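Long-range contacts in beta-N-acetylhexosaminidase (PDB 6JEA), which hydrolyses terminal, non-reducing N-acetylglucosamine and N-acetylgalactosamine residues from N-glycans, chitobiose and related glycans as a zinc-binding member of glycoside hydrolase family 20: residues 303-308 against 320-325; 93-98 against 395-400; 222-227 against 257-262. One frame throughout, in Å; residues are numbered along the deposited sequence.

Interaction 1. Residues 303-308 against 320-325. With NAG (2-acetamido-2-deoxy-beta-D-glucopyranose), chain B.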
loop_
_atom_site.group_PDB
_atom_site.type_symbol
_atom_site.label_atom_id
_atom_site.label_comp_id
_atom_site.label_asym_id
_atom_site.label_seq_id
_atom_site.Cartn_x
_atom_site.Cartn_y
_atom_site.Cartn_z
ATOM N N THR A 303 15.331 7.231 -1.335
ATOM C CA THR A 303 14.554 8.068 -2.231
ATOM C C THR A 303 13.181 8.343 -1.633
ATOM O O THR A 303 12.570 7.451 -1.032
ATOM C CB THR A 303 14.413 7.415 -3.620
ATOM O OG1 THR A 303 13.662 8.276 -4.485
ATOM C CG2 THR A 303 13.723 6.060 -3.527
ATOM N N PRO A 304 12.677 9.568 -1.771
ATOM C CA PRO A 304 11.398 9.929 -1.158
ATOM C C PRO A 304 10.201 9.695 -2.066
ATOM O O PRO A 304 10.282 9.743 -3.295
ATOM C CB PRO A 304 11.576 11.428 -0.883
ATOM C CG PRO A 304 12.419 11.887 -2.026
ATOM C CD PRO A 304 13.353 10.740 -2.358
ATOM N N GLN A 305 9.067 9.439 -1.422
ATOM C CA GLN A 305 7.779 9.360 -2.096
ATOM C C GLN A 305 6.797 10.275 -1.385
ATOM O O GLN A 305 6.937 10.542 -0.188
ATOM C CB GLN A 305 7.237 7.932 -2.124
ATOM C CG GLN A 305 7.969 7.021 -3.078
ATOM C CD GLN A 305 7.274 5.691 -3.234
ATOM O OE1 GLN A 305 6.441 5.315 -2.408
ATOM N NE2 GLN A 305 7.613 4.964 -4.293
ATOM N N PHE A 306 5.804 10.771 -2.127
ATOM C CA PHE A 306 4.888 11.747 -1.541
ATOM C C PHE A 306 3.446 11.465 -1.934
ATOM O O PHE A 306 3.173 10.920 -3.004
ATOM C CB PHE A 306 5.224 13.184 -1.969
ATOM C CG PHE A 306 6.623 13.614 -1.636
ATOM C CD1 PHE A 306 7.660 13.391 -2.526
ATOM C CD2 PHE A 306 6.896 14.266 -0.447
ATOM C CE1 PHE A 306 8.948 13.798 -2.229
ATOM C CE2 PHE A 306 8.183 14.673 -0.145
ATOM C CZ PHE A 306 9.210 14.438 -1.037
ATOM N N TRP A 307 2.521 11.847 -1.054
ATOM C CA TRP A 307 1.142 12.068 -1.471
ATOM C C TRP A 307 1.099 13.352 -2.291
ATOM O O TRP A 307 1.518 14.410 -1.811
ATOM C CB TRP A 307 0.211 12.170 -0.265
ATOM C CG TRP A 307 0.197 10.956 0.622
ATOM C CD1 TRP A 307 0.649 10.880 1.908
ATOM C CD2 TRP A 307 -0.294 9.648 0.291
ATOM N NE1 TRP A 307 0.471 9.608 2.397
ATOM C CE2 TRP A 307 -0.106 8.832 1.426
ATOM C CE3 TRP A 307 -0.873 9.088 -0.853
ATOM C CZ2 TRP A 307 -0.475 7.486 1.449
ATOM C CZ3 TRP A 307 -1.240 7.751 -0.828
ATOM C CH2 TRP A 307 -1.040 6.966 0.315
ATOM N N TYR A 308 0.609 13.265 -3.523
ATOM C CA TYR A 308 0.758 14.375 -4.456
ATOM C C TYR A 308 -0.047 15.589 -4.010
ATOM O O TYR A 308 -1.209 15.470 -3.607
ATOM C CB TYR A 308 0.330 13.950 -5.858
ATOM C CG TYR A 308 0.693 14.944 -6.940
ATOM C CD1 TYR A 308 1.979 15.465 -7.028
ATOM C CD2 TYR A 308 -0.244 15.347 -7.884
ATOM C CE1 TYR A 308 2.319 16.367 -8.020
ATOM C CE2 TYR A 308 0.088 16.251 -8.881
ATOM C CZ TYR A 308 1.371 16.756 -8.943
ATOM O OH TYR A 308 1.706 17.651 -9.931
ATOM N N THR A 320 8.626 10.253 -7.016
ATOM C CA THR A 320 7.365 9.544 -7.187
ATOM C C THR A 320 6.298 10.097 -6.250
ATOM O O THR A 320 6.530 10.267 -5.041
ATOM C CB THR A 320 7.542 8.039 -6.963
ATOM O OG1 THR A 320 8.425 7.512 -7.960
ATOM C CG2 THR A 320 6.207 7.323 -7.069
ATOM N N VAL A 321 5.126 10.368 -6.819
ATOM C CA VAL A 321 3.986 10.874 -6.072
ATOM C C VAL A 321 2.795 9.953 -6.308
ATOM O O VAL A 321 2.721 9.226 -7.302
ATOM C CB VAL A 321 3.643 12.326 -6.462
ATOM C CG1 VAL A 321 4.817 13.238 -6.160
ATOM C CG2 VAL A 321 3.279 12.401 -7.930
ATOM N N TYR A 322 1.861 9.988 -5.363
ATOM C CA TYR A 322 0.643 9.194 -5.409
ATOM C C TYR A 322 -0.537 10.106 -5.708
ATOM O O TYR A 322 -0.734 11.113 -5.020
ATOM C CB TYR A 322 0.396 8.471 -4.080
ATOM C CG TYR A 322 1.392 7.392 -3.715
ATOM C CD1 TYR A 322 2.694 7.708 -3.348
ATOM C CD2 TYR A 322 1.015 6.056 -3.701
ATOM C CE1 TYR A 322 3.601 6.722 -2.999
ATOM C CE2 TYR A 322 1.914 5.065 -3.351
ATOM C CZ TYR A 322 3.204 5.403 -2.999
ATOM O OH TYR A 322 4.097 4.417 -2.655
ATOM N N ALA A 323 -1.319 9.753 -6.724
ATOM C CA ALA A 323 -2.601 10.407 -6.946
ATOM C C ALA A 323 -3.624 9.810 -5.991
ATOM O O ALA A 323 -3.807 8.591 -5.957
ATOM C CB ALA A 323 -3.057 10.240 -8.396
ATOM N N TRP A 324 -4.281 10.663 -5.207
ATOM C CA TRP A 324 -5.167 10.172 -4.155
ATOM C C TRP A 324 -6.472 10.940 -4.003
ATOM O O TRP A 324 -7.437 10.359 -3.494
ATOM C CB TRP A 324 -4.437 10.175 -2.806
ATOM C CG TRP A 324 -3.852 11.509 -2.437
ATOM C CD1 TRP A 324 -2.745 12.100 -2.979
ATOM C CD2 TRP A 324 -4.338 12.415 -1.440
ATOM N NE1 TRP A 324 -2.515 13.315 -2.385
ATOM C CE2 TRP A 324 -3.479 13.532 -1.436
ATOM C CE3 TRP A 324 -5.417 12.391 -0.552
ATOM C CZ2 TRP A 324 -3.667 14.616 -0.578
ATOM C CZ3 TRP A 324 -5.601 13.467 0.300
ATOM C CH2 TRP A 324 -4.731 14.564 0.280
ATOM N N ARG A 325 -6.558 12.201 -4.414
ATOM C CA ARG A 325 -7.769 12.979 -4.190
ATOM C C ARG A 325 -8.867 12.600 -5.181
ATOM O O ARG A 325 -8.604 12.243 -6.334
ATOM C CB ARG A 325 -7.478 14.476 -4.290
ATOM C CG ARG A 325 -6.642 15.030 -3.149
ATOM C CD ARG A 325 -6.513 16.540 -3.257
ATOM N NE ARG A 325 -5.629 17.094 -2.233
ATOM C CZ ARG A 325 -6.024 17.443 -1.013
ATOM N NH1 ARG A 325 -7.294 17.292 -0.657
ATOM N NH2 ARG A 325 -5.151 17.941 -0.146
HETATM C C1 NAG B . -6.692 9.902 3.469
HETATM C C2 NAG B . -5.745 10.475 4.527
HETATM C C3 NAG B . -5.626 9.524 5.719
HETATM C C4 NAG B . -6.999 9.111 6.231
HETATM C C5 NAG B . -7.844 8.580 5.080
HETATM C C6 NAG B . -9.253 8.227 5.490
HETATM C C7 NAG B . -3.951 11.950 3.723
HETATM C C8 NAG B . -2.582 12.010 3.119
HETATM N N2 NAG B . -4.433 10.726 3.953
HETATM O O1 NAG B . -6.876 10.837 2.457
HETATM O O3 NAG B . -4.900 10.174 6.756
HETATM O O4 NAG B . -6.865 8.090 7.213
HETATM O O5 NAG B . -7.944 9.586 4.065
HETATM O O6 NAG B . -9.984 7.689 4.396
HETATM O O7 NAG B . -4.589 12.963 3.990
HETATM O O HOH W 1 11.099 8.656 -5.662
HETATM O O HOH W 2 -3.630 16.317 -4.740
#
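Tyr-322 OH donates to Gln-305 OE1 at 2.5 Å, the shortest bond between the two segments. The phenol reaches the amide oxygen well off the C=O line and 35° out of the carbonyl plane, and amide and ring planes stand 75° apart. A chain extended beyond CG carries the Gln-305 amide along the Thr-320 side chain to this hydroxyl. Between the backbones a parallel ladder forms: Phe-306 N binds Thr-320 O, Phe-306 O accepts from Tyr-322 N at 2.9 Å, and Tyr-308 N binds Tyr-322 O. Past the ladder the indole takes over, with Trp-324 NE1 giving its hydrogen to Tyr-308 O at 2.8 Å. The same oxygen also accepts from a water, so two donors grip it.

Aromatic packing surrounds these bonds. Trp-324 CG sits between its backbone N and carbonyl carbon, a rotamer that swings the indole back so that NE1 reaches Tyr-308 O. The edge of Trp-307 is directed at the face of this indole, five-membered planes 66° apart. Trp-307 CE3 meets Tyr-322 CB at 3.5 Å. Over one face of Trp-307 lies the acetamido methyl C8 of the bound NAG, 3.6 Å from CD1; Trp-324, an experimentally established substrate-binding residue, turns a face to the same methyl. Together the indoles form part of the N-acetyl pocket of the catalytic domain. On the other side of the sheet, Val-321 CG2 packs against Tyr-308 CD1 at 3.4 Å.

Trp-307 NE1 is hydrogen-bonded to Glu-187 OE2, and Thr-320 OG1 to Arg-393. Strand 303-307 has strand 251-255 as its other neighbour, strand 320-323 pairs in parallel with 342-345 on its other side, and helix 329-339 covers Tyr-308, Val-321 and Ala-323.

Interaction 2. Residues 93-98 against 395-400. With NAG (2-acetamido-2-deoxy-beta-D-glucopyranose), chain B.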
loop_
_atom_site.group_PDB
_atom_site.type_symbol
_atom_site.label_atom_id
_atom_site.label_comp_id
_atom_site.label_asym_id
_atom_site.label_seq_id
_atom_site.Cartn_x
_atom_site.Cartn_y
_atom_site.Cartn_z
ATOM N N ARG A 93 2.380 -2.717 -8.027
ATOM C CA ARG A 93 1.045 -3.156 -7.634
ATOM C C ARG A 93 1.064 -3.322 -6.121
ATOM O O ARG A 93 1.668 -4.271 -5.603
ATOM C CB ARG A 93 0.655 -4.452 -8.348
ATOM C CG ARG A 93 0.760 -4.351 -9.869
ATOM C CD ARG A 93 0.638 -5.699 -10.552
ATOM N NE ARG A 93 1.514 -6.696 -9.944
ATOM C CZ ARG A 93 2.810 -6.818 -10.209
ATOM N NH1 ARG A 93 3.397 -6.001 -11.074
ATOM N NH2 ARG A 93 3.524 -7.757 -9.603
ATOM N N GLY A 94 0.429 -2.394 -5.414
ATOM C CA GLY A 94 0.646 -2.258 -3.990
ATOM C C GLY A 94 -0.627 -2.186 -3.174
ATOM O O GLY A 94 -1.666 -1.705 -3.627
ATOM N N LEU A 95 -0.519 -2.674 -1.943
ATOM C CA LEU A 95 -1.500 -2.432 -0.895
ATOM C C LEU A 95 -0.820 -1.702 0.255
ATOM O O LEU A 95 0.372 -1.898 0.515
ATOM C CB LEU A 95 -2.127 -3.736 -0.378
ATOM C CG LEU A 95 -2.985 -4.556 -1.341
ATOM C CD1 LEU A 95 -3.427 -5.851 -0.678
ATOM C CD2 LEU A 95 -4.189 -3.758 -1.809
ATOM N N MET A 96 -1.583 -0.857 0.944
ATOM C CA MET A 96 -1.090 -0.135 2.110
ATOM C C MET A 96 -1.872 -0.557 3.344
ATOM O O MET A 96 -3.105 -0.483 3.359
ATOM C CB MET A 96 -1.200 1.383 1.930
ATOM C CG MET A 96 -0.507 2.170 3.038
ATOM S SD MET A 96 -1.177 3.822 3.303
ATOM C CE MET A 96 -2.682 3.402 4.182
ATOM N N VAL A 97 -1.154 -0.990 4.371
ATOM C CA VAL A 97 -1.738 -1.228 5.677
ATOM C C VAL A 97 -1.374 -0.060 6.581
ATOM O O VAL A 97 -0.383 0.648 6.369
ATOM C CB VAL A 97 -1.290 -2.567 6.297
ATOM C CG1 VAL A 97 -1.723 -3.722 5.421
ATOM C CG2 VAL A 97 0.217 -2.576 6.517
ATOM N N ASP A 98 -2.187 0.132 7.616
ATOM C CA ASP A 98 -2.121 1.306 8.484
ATOM C C ASP A 98 -1.993 0.855 9.935
ATOM O O ASP A 98 -2.949 0.945 10.715
ATOM C CB ASP A 98 -3.361 2.176 8.273
ATOM C CG ASP A 98 -3.320 3.468 9.059
ATOM O OD1 ASP A 98 -2.305 3.739 9.734
ATOM O OD2 ASP A 98 -4.319 4.217 8.995
ATOM N N VAL A 395 -0.469 0.867 -9.580
ATOM C CA VAL A 395 -1.658 1.088 -8.767
ATOM C C VAL A 395 -1.362 0.727 -7.317
ATOM O O VAL A 395 -0.485 -0.094 -7.019
ATOM C CB VAL A 395 -2.869 0.286 -9.308
ATOM C CG1 VAL A 395 -2.779 -1.179 -8.902
ATOM C CG2 VAL A 395 -4.178 0.905 -8.847
ATOM N N HIS A 396 -2.121 1.344 -6.412
ATOM C CA HIS A 396 -1.847 1.292 -4.979
ATOM C C HIS A 396 -3.161 1.485 -4.238
ATOM O O HIS A 396 -3.837 2.498 -4.437
ATOM C CB HIS A 396 -0.843 2.383 -4.591
ATOM C CG HIS A 396 -0.037 2.072 -3.370
ATOM N ND1 HIS A 396 0.903 1.065 -3.333
ATOM C CD2 HIS A 396 -0.015 2.652 -2.146
ATOM C CE1 HIS A 396 1.463 1.031 -2.137
ATOM N NE2 HIS A 396 0.924 1.983 -1.398
ATOM N N ALA A 397 -3.525 0.527 -3.391
ATOM C CA ALA A 397 -4.787 0.606 -2.662
ATOM C C ALA A 397 -4.526 0.753 -1.170
ATOM O O ALA A 397 -3.992 -0.178 -0.544
ATOM C CB ALA A 397 -5.649 -0.627 -2.932
ATOM N N PRO A 398 -4.856 1.892 -0.562
ATOM C CA PRO A 398 -4.684 2.052 0.887
ATOM C C PRO A 398 -5.877 1.534 1.674
ATOM O O PRO A 398 -7.037 1.775 1.334
ATOM C CB PRO A 398 -4.550 3.573 1.060
ATOM C CG PRO A 398 -4.472 4.148 -0.340
ATOM C CD PRO A 398 -5.163 3.170 -1.217
ATOM N N VAL A 399 -5.581 0.816 2.755
ATOM C CA VAL A 399 -6.622 0.339 3.659
ATOM C C VAL A 399 -6.496 1.068 4.990
ATOM O O VAL A 399 -6.017 0.497 5.977
ATOM C CB VAL A 399 -6.548 -1.187 3.853
ATOM C CG1 VAL A 399 -7.851 -1.707 4.437
ATOM C CG2 VAL A 399 -6.239 -1.878 2.536
ATOM N N TRP A 400 -6.922 2.333 5.020
ATOM C CA TRP A 400 -6.837 3.136 6.235
ATOM C C TRP A 400 -7.610 2.475 7.371
ATOM O O TRP A 400 -8.704 1.941 7.172
ATOM C CB TRP A 400 -7.377 4.540 5.975
ATOM C CG TRP A 400 -6.724 5.210 4.816
ATOM C CD1 TRP A 400 -7.235 5.360 3.560
ATOM C CD2 TRP A 400 -5.424 5.814 4.796
ATOM N NE1 TRP A 400 -6.339 6.026 2.761
ATOM C CE2 TRP A 400 -5.220 6.317 3.496
ATOM C CE3 TRP A 400 -4.419 5.983 5.752
ATOM C CZ2 TRP A 400 -4.049 6.977 3.127
ATOM C CZ3 TRP A 400 -3.255 6.641 5.382
ATOM C CH2 TRP A 400 -3.080 7.127 4.080
HETATM C C1 NAG B . -6.692 9.902 3.469
HETATM C C2 NAG B . -5.745 10.475 4.527
HETATM C C3 NAG B . -5.626 9.524 5.719
HETATM C C4 NAG B . -6.999 9.111 6.231
HETATM C C5 NAG B . -7.844 8.580 5.080
HETATM C C6 NAG B . -9.253 8.227 5.490
HETATM C C7 NAG B . -3.951 11.950 3.723
HETATM C C8 NAG B . -2.582 12.010 3.119
HETATM N N2 NAG B . -4.433 10.726 3.953
HETATM O O1 NAG B . -6.876 10.837 2.457
HETATM O O3 NAG B . -4.900 10.174 6.756
HETATM O O4 NAG B . -6.865 8.090 7.213
HETATM O O5 NAG B . -7.944 9.586 4.065
HETATM O O6 NAG B . -9.984 7.689 4.396
HETATM O O7 NAG B . -4.589 12.963 3.990
HETATM O O HOH W 3 -4.513 -1.263 7.535
#
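Met-96 runs from strand 93-97 to the substrate pocket, and its CB, SD and CE each meet 395-400. CB lies 3.7 Å from Pro-398 CA and also approaches His-396 NE2, a nitrogen hydrogen-bonded to His-125. CG leaves anti to the backbone N. SD then comes over the face of the six-membered ring of Trp-400, 4.2 Å from its centroid, a Met-aromatic contact. The bend at chi3 (76°) sets the CE methyl over the same face, 3.5 Å from the centroid and only 12° off the normal, a clear CH-pi contact; CE also touches Pro-398 CB at 3.6 Å.

Beneath this packing the backbones pair as parallel strands: Gly-94 N to Val-395 O, Ala-397 N to Gly-94 O, Met-96 N to Ala-397 O and Val-399 N to Met-96 O, all near 2.9 Å. Strand 92-97 opens the beta/alpha barrel of this TIM-type domain and strand 392-399 is its last, so the ladder closes the barrel. Glycine at 94 lets His-396 ND1 come within 3.4 Å of Gly-94 CA.

The opposite face of Trp-400, a substrate-binding residue, carries the NAG ring, with O4 3.5 Å from CE3. At the indole edge, in its plane, stands Asp-98 OD2, its carboxylate turned 88° from the ring and salt-bridged to substrate-binding Arg-101.

Interaction 3. Residues 222-227 against 257-262. With ZN (zinc ion), chain C; NAG (2-acetamido-2-deoxy-beta-D-glucopyranose), chain B.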
loop_
_atom_site.group_PDB
_atom_site.type_symbol
_atom_site.label_atom_id
_atom_site.label_comp_id
_atom_site.label_asym_id
_atom_site.label_seq_id
_atom_site.Cartn_x
_atom_site.Cartn_y
_atom_site.Cartn_z
ATOM N N LYS A 222 -2.369 20.389 14.264
ATOM C CA LYS A 222 -1.558 21.537 13.880
ATOM C C LYS A 222 -0.112 21.422 14.348
ATOM O O LYS A 222 0.679 22.339 14.101
ATOM C CB LYS A 222 -2.173 22.827 14.435
ATOM C CG LYS A 222 -3.616 23.071 14.004
ATOM C CD LYS A 222 -4.133 24.445 14.438
ATOM C CE LYS A 222 -4.465 24.503 15.928
ATOM N NZ LYS A 222 -3.271 24.738 16.791
ATOM N N GLU A 223 0.252 20.326 15.008
ATOM C CA GLU A 223 1.562 20.207 15.639
ATOM C C GLU A 223 2.592 19.765 14.608
ATOM O O GLU A 223 2.582 18.615 14.160
ATOM C CB GLU A 223 1.501 19.228 16.808
ATOM C CG GLU A 223 0.668 19.730 17.974
ATOM C CD GLU A 223 1.200 21.032 18.550
ATOM O OE1 GLU A 223 2.429 21.254 18.488
ATOM O OE2 GLU A 223 0.391 21.835 19.060
ATOM N N LEU A 224 3.484 20.678 14.237
ATOM C CA LEU A 224 4.583 20.393 13.327
ATOM C C LEU A 224 5.897 20.429 14.091
ATOM O O LEU A 224 6.073 21.249 14.997
ATOM C CB LEU A 224 4.636 21.407 12.183
ATOM C CG LEU A 224 3.351 21.718 11.419
ATOM C CD1 LEU A 224 3.665 22.630 10.244
ATOM C CD2 LEU A 224 2.666 20.442 10.955
ATOM N N VAL A 225 6.821 19.536 13.725
ATOM C CA VAL A 225 8.162 19.617 14.283
ATOM C C VAL A 225 8.784 20.945 13.870
ATOM O O VAL A 225 8.489 21.493 12.800
ATOM C CB VAL A 225 9.039 18.436 13.831
ATOM C CG1 VAL A 225 8.481 17.129 14.360
ATOM C CG2 VAL A 225 9.139 18.406 12.316
ATOM N N CYS A 226 9.641 21.480 14.735
ATOM C CA CYS A 226 10.282 22.757 14.465
ATOM C C CYS A 226 11.552 22.513 13.663
ATOM O O CYS A 226 12.497 21.907 14.193
ATOM C CB CYS A 226 10.601 23.489 15.758
ATOM S SG CYS A 226 11.361 25.103 15.495
ATOM N N PRO A 227 11.630 22.958 12.406
ATOM C CA PRO A 227 12.838 22.702 11.604
ATOM C C PRO A 227 14.083 23.395 12.130
ATOM O O PRO A 227 15.182 23.075 11.664
ATOM C CB PRO A 227 12.464 23.243 10.216
ATOM C CG PRO A 227 10.989 23.448 10.244
ATOM C CD PRO A 227 10.621 23.724 11.658
ATOM N N ASP A 257 1.297 15.451 2.445
ATOM C CA ASP A 257 0.035 16.150 2.260
ATOM C C ASP A 257 0.083 17.513 2.942
ATOM O O ASP A 257 0.834 17.728 3.899
ATOM C CB ASP A 257 -1.128 15.318 2.801
ATOM C CG ASP A 257 -0.860 14.775 4.191
ATOM O OD1 ASP A 257 0.229 14.201 4.407
ATOM O OD2 ASP A 257 -1.740 14.923 5.068
ATOM N N GLU A 258 -0.722 18.444 2.429
ATOM C CA GLU A 258 -0.668 19.831 2.877
ATOM C C GLU A 258 -0.902 19.920 4.377
ATOM O O GLU A 258 -1.932 19.465 4.885
ATOM C CB GLU A 258 -1.704 20.666 2.127
ATOM C CG GLU A 258 -1.472 22.166 2.213
ATOM C CD GLU A 258 -2.507 22.959 1.438
ATOM O OE1 GLU A 258 -3.543 23.333 2.031
ATOM O OE2 GLU A 258 -2.290 23.200 0.230
ATOM N N ALA A 259 0.061 20.502 5.085
ATOM C CA ALA A 259 -0.004 20.616 6.534
ATOM C C ALA A 259 -0.370 22.035 6.949
ATOM O O ALA A 259 0.063 23.000 6.311
ATOM C CB ALA A 259 1.334 20.236 7.166
ATOM N N PRO A 260 -1.175 22.191 8.001
ATOM C CA PRO A 260 -1.460 23.538 8.516
ATOM C C PRO A 260 -0.225 24.123 9.189
ATOM O O PRO A 260 0.364 23.508 10.081
ATOM C CB PRO A 260 -2.600 23.307 9.514
ATOM C CG PRO A 260 -2.463 21.875 9.922
ATOM C CD PRO A 260 -1.921 21.144 8.724
ATOM N N THR A 261 0.168 25.321 8.749
ATOM C CA THR A 261 1.437 25.922 9.139
ATOM C C THR A 261 1.270 27.073 10.125
ATOM O O THR A 261 2.189 27.886 10.275
ATOM C CB THR A 261 2.198 26.398 7.900
ATOM O OG1 THR A 261 1.393 27.337 7.174
ATOM C CG2 THR A 261 2.536 25.224 6.996
ATOM N N GLU A 262 0.121 27.149 10.807
ATOM C CA GLU A 262 -0.134 28.247 11.737
ATOM C C GLU A 262 0.941 28.335 12.817
ATOM O O GLU A 262 1.407 29.431 13.162
ATOM C CB GLU A 262 -1.516 28.074 12.369
ATOM C CG GLU A 262 -1.773 28.980 13.566
ATOM C CD GLU A 262 -2.950 28.518 14.411
ATOM O OE1 GLU A 262 -3.748 27.689 13.923
ATOM O OE2 GLU A 262 -3.071 28.980 15.567
HETATM ZN ZN ZN C . 9.469 26.461 14.865
HETATM C C1 NAG B . -6.692 9.902 3.469
HETATM C C2 NAG B . -5.745 10.475 4.527
HETATM C C3 NAG B . -5.626 9.524 5.719
HETATM C C4 NAG B . -6.999 9.111 6.231
HETATM C C5 NAG B . -7.844 8.580 5.080
HETATM C C6 NAG B . -9.253 8.227 5.490
HETATM C C7 NAG B . -3.951 11.950 3.723
HETATM C C8 NAG B . -2.582 12.010 3.119
HETATM N N2 NAG B . -4.433 10.726 3.953
HETATM O O1 NAG B . -6.876 10.837 2.457
HETATM O O3 NAG B . -4.900 10.174 6.756
HETATM O O4 NAG B . -6.865 8.090 7.213
HETATM O O5 NAG B . -7.944 9.586 4.065
HETATM O O6 NAG B . -9.984 7.689 4.396
HETATM O O7 NAG B . -4.589 12.963 3.990
HETATM O O HOH W 4 0.992 24.534 12.327
#
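Lys-222, Leu-224 and Pro-260 lose the most surface in this contact between two irregular loops. Leu-224, the buried one, directs its branched end at the other loop: CD1 touches Pro-260 O at 3.4 Å and CD2 meets Ala-259 CB at 4.0 Å. With CG anti to the carbonyl carbon (chi1 -49°), the branch points at the other loop and both methyls reach residues 259-261. Trp-264 of helix 262-266 adds to the packing of Leu-224.

Pro-260 lays CG near Lys-222 CA at 4.1 Å. One water donates to Lys-222 O at 2.8 Å and also to Pro-260 O, bridging the two backbones. The Lys-222 chain, bent at chi3 and chi4, brings CD to 3.3 Å from Glu-262 OE1, while NZ remains 4.1 Å from that oxygen, too far for a salt bridge; the other oxygen, OE2, is salt-bridged to Lys-266.

Cys-226 SG binds zinc at 2.4 Å together with Cys-206, Cys-267 and Cys-270, while 257-262 begins with substrate-binding Asp-257 and active-site Glu-258. Apolar touches, a shared water and a loose charge pair therefore join the zinc-bearing loop to the catalytic one, and the lysine-glutamate attraction is probably weak where the lysine is exposed to solvent.

Overall arrangement
All three contacts belong to the catalytic domain. Interactions 1 and 2 lie in its barrel sheet, their centres 13 Å apart, and they meet directly where Tyr-322 packs on His-396 and Trp-307 on Trp-400. Interaction 3 is peripheral, centred about 18 Å from interaction 1 and 25 Å from interaction 2, in the loop between helices 195-200 and 230-246 and in the one after strand 251-255. Along the chain interaction 3 closes before interaction 1 opens, and both are nested within the long loop closed by interaction 2. Every one contributes a residue near the bound NAG, so one sugar is approached from two strand pairs and a loop, the latter linked outward to the zinc site.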